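Local coordinates for protein MglB (Myxococcus xanthus, PDB 6H5B) that belongs to the Roadblock/LC7 family and probably serves as a molecular adaptor and guanine-nucleotide exchange factor for a small GTPase, at residues Val31-Asp36 with Val103-Asn108. Residues are numbered along the deposited sequence; the frame is centred on the assembly and turned at random.
Sequences VVFLVD and VVIFDN
Phe33 and Val103 form an antiparallel hydrogen-bonded pair between strands 31-36 and 100-106, their side chains rising from the same face of the sheet with CB of Phe33 4.1 Å from CB of Val103. With CG of Phe33 anti to its carbonyl carbon (chi1 -59°), the ring leans back toward Val31, and its rim atom CE2 comes 4.2 Å from CD1 of Ile105. The isoleucine methyl lies at the ring edge, near the ring plane, rather than over a face. Val31 and Ile105, the next hydrogen-bonded pair, lie side by side on this same face and point the same way.

On the reverse face Val32 and Val104 form the intervening non-hydrogen-bonded pair. Their side chains also run alongside each other, and CG2 of Val32 touches CG2 of Val104 at 3.9 Å; in both valines this methyl stands anti to the carbonyl carbon.

The backbone ladder fixes this register. Val103 N reaches Phe33 O at 2.8 Å in an almost straight bond (174°), while Phe33 N returns one to Val103 O at 2.9 Å. Ile105 N binds Val31 O at 2.9 Å.

Strand 100-106 is the middle strand of the five-stranded antiparallel Roadblock/LC7 sheet and 31-36 lies beside it, with strand 41-46 beyond 31-36 and strand 90-96 beyond 100-106. Helix 14-27 covers the Val32 face through Leu23 and Thr24, whereas helix 53-74 packs on the other, where Leu56 meets Phe33 and Thr60 meets Val103.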
ATOM      1  N   VAL B  31      10.755   0.711  -1.922  1.00 50.36           N
ATOM      2  CA  VAL B  31      10.096   1.306  -0.764  1.00 46.72           C
ATOM      3  C   VAL B  31       8.633   0.889  -0.760  1.00 39.69           C
ATOM      4  O   VAL B  31       8.046   0.601  -1.806  1.00 42.33           O
ATOM      5  CB  VAL B  31      10.240   2.847  -0.740  1.00 49.89           C
ATOM      6  CG1 VAL B  31       9.480   3.485  -1.900  1.00 51.63           C
ATOM      7  CG2 VAL B  31       9.771   3.390   0.594  1.00 49.42           C
ATOM      8  N   VAL B  32       8.042   0.873   0.431  1.00 36.00           N
ATOM      9  CA  VAL B  32       6.652   0.477   0.620  1.00 37.39           C
ATOM     10  C   VAL B  32       5.989   1.427   1.598  1.00 40.53           C
ATOM     11  O   VAL B  32       6.563   1.758   2.639  1.00 44.67           O
ATOM     12  CB  VAL B  32       6.534  -0.964   1.145  1.00 42.53           C
ATOM     13  CG1 VAL B  32       5.156  -1.184   1.761  1.00 39.03           C
ATOM     14  CG2 VAL B  32       6.805  -1.962   0.030  1.00 45.84           C
ATOM     15  N   PHE B  33       4.763   1.826   1.282  1.00 36.64           N
ATOM     16  CA  PHE B  33       3.955   2.665   2.151  1.00 40.95           C
ATOM     17  C   PHE B  33       2.579   2.045   2.324  1.00 43.15           C
ATOM     18  O   PHE B  33       2.021   1.466   1.390  1.00 45.33           O
ATOM     19  CB  PHE B  33       3.800   4.076   1.589  1.00 43.09           C
ATOM     20  CG  PHE B  33       5.098   4.790   1.382  1.00 48.76           C
ATOM     21  CD1 PHE B  33       5.581   5.670   2.344  1.00 51.33           C
ATOM     22  CD2 PHE B  33       5.839   4.586   0.229  1.00 47.66           C
ATOM     23  CE1 PHE B  33       6.779   6.333   2.155  1.00 52.44           C
ATOM     24  CE2 PHE B  33       7.035   5.245   0.031  1.00 47.19           C
ATOM     25  CZ  PHE B  33       7.509   6.119   0.995  1.00 50.46           C
ATOM     26  N   LEU B  34       2.033   2.180   3.522  1.00 43.64           N
ATOM     27  CA  LEU B  34       0.665   1.788   3.814  1.00 46.35           C
ATOM     28  C   LEU B  34      -0.022   3.018   4.377  1.00 50.52           C
ATOM     29  O   LEU B  34       0.369   3.511   5.448  1.00 55.01           O
ATOM     30  CB  LEU B  34       0.619   0.620   4.793  1.00 41.43           C
ATOM     31  CG  LEU B  34      -0.788   0.082   5.001  1.00 34.09           C
ATOM     32  CD1 LEU B  34      -1.194  -0.669   3.759  1.00 32.66           C
ATOM     33  CD2 LEU B  34      -0.825  -0.825   6.213  1.00 34.70           C
ATOM     34  N   VAL B  35      -1.007   3.527   3.629  1.00 47.88           N
ATOM     35  CA  VAL B  35      -1.680   4.783   3.940  1.00 44.58           C
ATOM     36  C   VAL B  35      -3.174   4.545   4.101  1.00 45.31           C
ATOM     37  O   VAL B  35      -3.781   3.724   3.410  1.00 53.85           O
ATOM     38  CB  VAL B  35      -1.434   5.866   2.867  1.00 38.01           C
ATOM     39  CG1 VAL B  35       0.037   5.931   2.509  1.00 34.94           C
ATOM     40  CG2 VAL B  35      -2.275   5.578   1.641  1.00 45.06           C
ATOM     41  N   ASP B  36      -3.775   5.327   4.978  1.00 42.52           N
ATOM     42  CA  ASP B  36      -5.207   5.323   5.187  1.00 46.48           C
ATOM     43  C   ASP B  36      -5.885   6.110   4.070  1.00 39.84           C
ATOM     44  O   ASP B  36      -5.246   6.873   3.345  1.00 43.27           O
ATOM     45  CB  ASP B  36      -5.530   5.943   6.547  1.00 65.78           C
ATOM     46  CG  ASP B  36      -6.946   5.668   6.993  1.00 82.95           C
ATOM     47  OD1 ASP B  36      -7.685   4.970   6.259  1.00 87.37           O
ATOM     48  OD2 ASP B  36      -7.324   6.164   8.076  1.00 88.92           O
ATOM     49  N   VAL B 103       1.403   1.054  -1.341  1.00 43.57           N
ATOM     50  CA  VAL B 103       2.182   1.688  -2.394  1.00 39.57           C
ATOM     51  C   VAL B 103       3.550   1.026  -2.414  1.00 37.99           C
ATOM     52  O   VAL B 103       4.221   0.948  -1.381  1.00 38.12           O
ATOM     53  CB  VAL B 103       2.324   3.196  -2.139  1.00 39.91           C
ATOM     54  CG1 VAL B 103       2.928   3.887  -3.354  1.00 33.88           C
ATOM     55  CG2 VAL B 103       0.980   3.784  -1.764  1.00 44.34           C
ATOM     56  N   VAL B 104       3.973   0.571  -3.582  1.00 41.81           N
ATOM     57  CA  VAL B 104       5.276  -0.061  -3.718  1.00 48.53           C
ATOM     58  C   VAL B 104       6.033   0.622  -4.843  1.00 49.54           C
ATOM     59  O   VAL B 104       5.526   0.741  -5.962  1.00 50.91           O
ATOM     60  CB  VAL B 104       5.150  -1.570  -3.990  1.00 46.77           C
ATOM     61  CG1 VAL B 104       6.531  -2.210  -4.038  1.00 47.13           C
ATOM     62  CG2 VAL B 104       4.293  -2.226  -2.925  1.00 45.05           C
ATOM     63  N   ILE B 105       7.246   1.059  -4.547  1.00 45.94           N
ATOM     64  CA  ILE B 105       8.136   1.626  -5.539  1.00 41.88           C
ATOM     65  C   ILE B 105       9.253   0.621  -5.721  1.00 54.03           C
ATOM     66  O   ILE B 105       9.925   0.247  -4.749  1.00 59.65           O
ATOM     67  CB  ILE B 105       8.677   2.989  -5.100  1.00 36.62           C
ATOM     68  CG1 ILE B 105       7.532   3.849  -4.576  1.00 32.59           C
ATOM     69  CG2 ILE B 105       9.380   3.663  -6.261  1.00 45.04           C
ATOM     70  CD1 ILE B 105       7.971   5.202  -4.072  1.00 30.11           C
ATOM     71  N   PHE B 106       9.435   0.154  -6.952  1.00 48.12           N
ATOM     72  CA  PHE B 106      10.412  -0.898  -7.160  1.00 55.44           C
ATOM     73  C   PHE B 106      11.262  -0.612  -8.381  1.00 70.36           C
ATOM     74  O   PHE B 106      10.903   0.173  -9.266  1.00 68.28           O
ATOM     75  CB  PHE B 106       9.765  -2.281  -7.275  1.00 52.42           C
ATOM     76  CG  PHE B 106       8.760  -2.391  -8.367  1.00 45.95           C
ATOM     77  CD1 PHE B 106       7.485  -1.890  -8.196  1.00 47.24           C
ATOM     78  CD2 PHE B 106       9.080  -3.005  -9.558  1.00 44.79           C
ATOM     79  CE1 PHE B 106       6.542  -1.994  -9.205  1.00 44.71           C
ATOM     80  CE2 PHE B 106       8.145  -3.113 -10.568  1.00 45.23           C
ATOM     81  CZ  PHE B 106       6.874  -2.608 -10.393  1.00 43.01           C
ATOM     82  N   ASP B 107      12.409  -1.283  -8.387  1.00 53.68           N
ATOM     83  CA  ASP B 107      13.540  -1.174  -9.282  1.00 70.63           C
ATOM     84  C   ASP B 107      13.575  -2.369 -10.247  1.00 65.22           C
ATOM     85  O   ASP B 107      12.578  -3.084 -10.403  1.00 54.57           O
ATOM     86  CB  ASP B 107      14.796  -1.089  -8.405  1.00 95.70           C
ATOM     87  CG  ASP B 107      16.034  -0.667  -9.173  1.00119.19           C
ATOM     88  OD1 ASP B 107      15.982  -0.533 -10.411  1.00127.83           O
ATOM     89  OD2 ASP B 107      17.086  -0.469  -8.535  1.00126.19           O
ATOM     90  N   ASN B 108      14.728  -2.564 -10.906  1.00 83.33           N
ATOM     91  CA  ASN B 108      15.125  -3.819 -11.547  1.00 82.96           C
ATOM     92  C   ASN B 108      15.470  -4.894 -10.526  1.00 76.78           C
ATOM     93  O   ASN B 108      15.630  -6.065 -10.900  1.00 77.88           O
ATOM     94  CB  ASN B 108      16.351  -3.596 -12.442  1.00 82.96           C
ATOM     95  CG  ASN B 108      16.093  -2.625 -13.560  1.00 87.66           C
ATOM     96  OD1 ASN B 108      15.778  -3.035 -14.672  1.00 91.12           O
ATOM     97  ND2 ASN B 108      16.249  -1.331 -13.284  1.00 87.64           N
TER